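Local coordinates for glycosyl hydrolases family 2, sugar binding domain protein (Bacteroides uniformis str. 3978 T3 ii, PDB 6D1P) that probably hydrolyses O-glycosidic bonds as a gut bacterial beta-glucuronidase of glycosyl hydrolase family 2, at residues A[660-664]-A[676-681]. Residues are numbered along the deposited sequence; the frame is centred on the assembly and turned at random.
Sequences SQGRK and LRWNVP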
loop_
_atom_site.group_PDB
_atom_site.type_symbol
_atom_site.label_atom_id
_atom_site.label_comp_id
_atom_site.label_asym_id
_atom_site.label_seq_id
_atom_site.Cartn_x
_atom_site.Cartn_y
_atom_site.Cartn_z
ATOM N N SER A 660 -1.230 52.424 -29.133
ATOM C CA SER A 660 -1.143 52.863 -27.741
ATOM C C SER A 660 -2.529 53.158 -27.172
ATOM O O SER A 660 -3.387 53.737 -27.845
ATOM C CB SER A 660 -0.263 54.105 -27.611
ATOM O OG SER A 660 -0.294 54.606 -26.278
ATOM N N GLN A 661 -2.747 52.735 -25.924
ATOM C CA GLN A 661 -4.020 52.916 -25.241
ATOM C C GLN A 661 -3.936 53.922 -24.098
ATOM O O GLN A 661 -4.938 54.137 -23.400
ATOM C CB GLN A 661 -4.531 51.568 -24.720
ATOM C CG GLN A 661 -4.698 50.525 -25.812
ATOM C CD GLN A 661 -5.722 50.918 -26.870
ATOM O OE1 GLN A 661 -5.384 51.104 -28.050
ATOM N NE2 GLN A 661 -6.984 51.015 -26.462
ATOM N N GLY A 662 -2.772 54.542 -23.890
ATOM C CA GLY A 662 -2.620 55.567 -22.877
ATOM C C GLY A 662 -1.587 55.232 -21.818
ATOM O O GLY A 662 -1.443 54.079 -21.397
ATOM N N ARG A 663 -0.845 56.242 -21.401
ATOM C CA ARG A 663 0.021 56.144 -20.237
ATOM C C ARG A 663 -0.813 56.419 -18.987
ATOM O O ARG A 663 -1.620 57.354 -18.964
ATOM C CB ARG A 663 1.167 57.148 -20.372
ATOM C CG ARG A 663 2.466 56.774 -19.710
ATOM C CD ARG A 663 3.619 57.356 -20.516
ATOM N NE ARG A 663 4.856 57.444 -19.745
ATOM C CZ ARG A 663 6.051 57.696 -20.280
ATOM N NH1 ARG A 663 6.168 57.870 -21.594
ATOM N NH2 ARG A 663 7.128 57.764 -19.502
ATOM N N LYS A 664 -0.673 55.570 -17.969
ATOM C CA LYS A 664 -1.446 55.720 -16.745
ATOM C C LYS A 664 -0.526 55.648 -15.542
ATOM O O LYS A 664 0.547 55.041 -15.584
ATOM C CB LYS A 664 -2.562 54.686 -16.622
ATOM C CG LYS A 664 -3.663 54.885 -17.635
ATOM C CD LYS A 664 -4.869 54.008 -17.353
ATOM C CE LYS A 664 -5.940 54.207 -18.409
ATOM N NZ LYS A 664 -7.163 53.388 -18.164
ATOM N N LEU A 676 -3.737 50.787 -13.079
ATOM C CA LEU A 676 -3.160 50.300 -14.334
ATOM C C LEU A 676 -4.126 49.307 -14.988
ATOM O O LEU A 676 -3.929 48.090 -15.000
ATOM C CB LEU A 676 -1.790 49.685 -14.083
ATOM C CG LEU A 676 -0.936 50.555 -13.157
ATOM C CD1 LEU A 676 0.425 49.934 -12.823
ATOM C CD2 LEU A 676 -0.766 51.998 -13.727
ATOM N N ARG A 677 -5.202 49.854 -15.544
ATOM C CA ARG A 677 -6.206 49.058 -16.229
ATOM C C ARG A 677 -6.748 49.862 -17.396
ATOM O O ARG A 677 -6.865 51.089 -17.312
ATOM C CB ARG A 677 -7.352 48.650 -15.294
ATOM C CG ARG A 677 -8.083 49.834 -14.633
ATOM C CD ARG A 677 -9.259 49.359 -13.785
ATOM N NE ARG A 677 -10.056 50.482 -13.317
ATOM C CZ ARG A 677 -9.766 51.204 -12.234
ATOM N NH1 ARG A 677 -8.693 50.918 -11.500
ATOM N NH2 ARG A 677 -10.543 52.225 -11.883
ATOM N N TRP A 678 -7.050 49.158 -18.485
ATOM C CA TRP A 678 -7.607 49.701 -19.717
ATOM C C TRP A 678 -8.771 48.835 -20.178
ATOM O O TRP A 678 -8.777 47.617 -19.982
ATOM C CB TRP A 678 -6.576 49.736 -20.855
ATOM C CG TRP A 678 -5.431 50.640 -20.613
ATOM C CD1 TRP A 678 -5.226 51.865 -21.181
ATOM C CD2 TRP A 678 -4.319 50.411 -19.738
ATOM N NE1 TRP A 678 -4.050 52.410 -20.720
ATOM C CE2 TRP A 678 -3.477 51.542 -19.828
ATOM C CE3 TRP A 678 -3.956 49.366 -18.886
ATOM C CZ2 TRP A 678 -2.295 51.649 -19.111
ATOM C CZ3 TRP A 678 -2.780 49.485 -18.154
ATOM C CH2 TRP A 678 -1.964 50.613 -18.279
ATOM N N ASN A 679 -9.759 49.466 -20.790
ATOM C CA ASN A 679 -10.748 48.750 -21.580
ATOM C C ASN A 679 -10.387 48.925 -23.045
ATOM O O ASN A 679 -9.923 49.990 -23.455
ATOM C CB ASN A 679 -12.163 49.247 -21.302
ATOM C CG ASN A 679 -12.662 48.815 -19.937
ATOM O OD1 ASN A 679 -11.868 48.478 -19.055
ATOM N ND2 ASN A 679 -13.974 48.819 -19.755
ATOM N N VAL A 680 -10.546 47.865 -23.822
ATOM C CA VAL A 680 -9.917 47.822 -25.137
ATOM C C VAL A 680 -10.791 47.014 -26.089
ATOM O O VAL A 680 -11.446 46.054 -25.660
ATOM C CB VAL A 680 -8.499 47.229 -25.047
ATOM C CG1 VAL A 680 -7.892 47.098 -26.410
ATOM C CG2 VAL A 680 -7.575 48.070 -24.149
ATOM N N PRO A 681 -10.861 47.368 -27.370
ATOM C CA PRO A 681 -11.442 46.442 -28.342
ATOM C C PRO A 681 -10.458 45.324 -28.637
ATOM O O PRO A 681 -9.241 45.533 -28.692
ATOM C CB PRO A 681 -11.669 47.321 -29.578
ATOM C CG PRO A 681 -10.570 48.334 -29.490
ATOM C CD PRO A 681 -10.484 48.650 -28.003
#
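Lys664 reaches over one face of the Trp678 indole where the two sheets of a small beta-sandwich meet along their margins, in the DUF4982 region. Strand 660-664 is an outermost strand of one sheet and strand 677-680 of the other, and the two run nearly antiparallel, their short axes coming within 8.3 Å, so that side chains rather than paired backbones join them. The case illustrates how a lysine chain and an indole can join two sheets at their outer strands. With CG anti to the carbonyl carbon (chi1 -68°) and every later torsion extended, the Lys664 chain slides along the indole; CE makes a CH-pi contact, and NZ sits 4.0 Å from the centroid of the five-membered ring of Trp678, a cation-pi pair only 15° off the normal. At the ring edge, NE1 of Trp678 gives a weak, bent bond to Gly662 O (3.2 Å, 133°), while CD1 lies 3.6 Å from Gln661 CB. The Trp678 side chain also touches Leu654 and Val645, one from each sheet. A leucine at Trp678 would probably leave the lysine chain without its flat platform and Gly662 O without its indole donor. From its place over the ring, Lys664 NZ also approaches the backbone, modelled 2.5 Å from Arg677 O, a hydrogen bond whose length is doubtfully short.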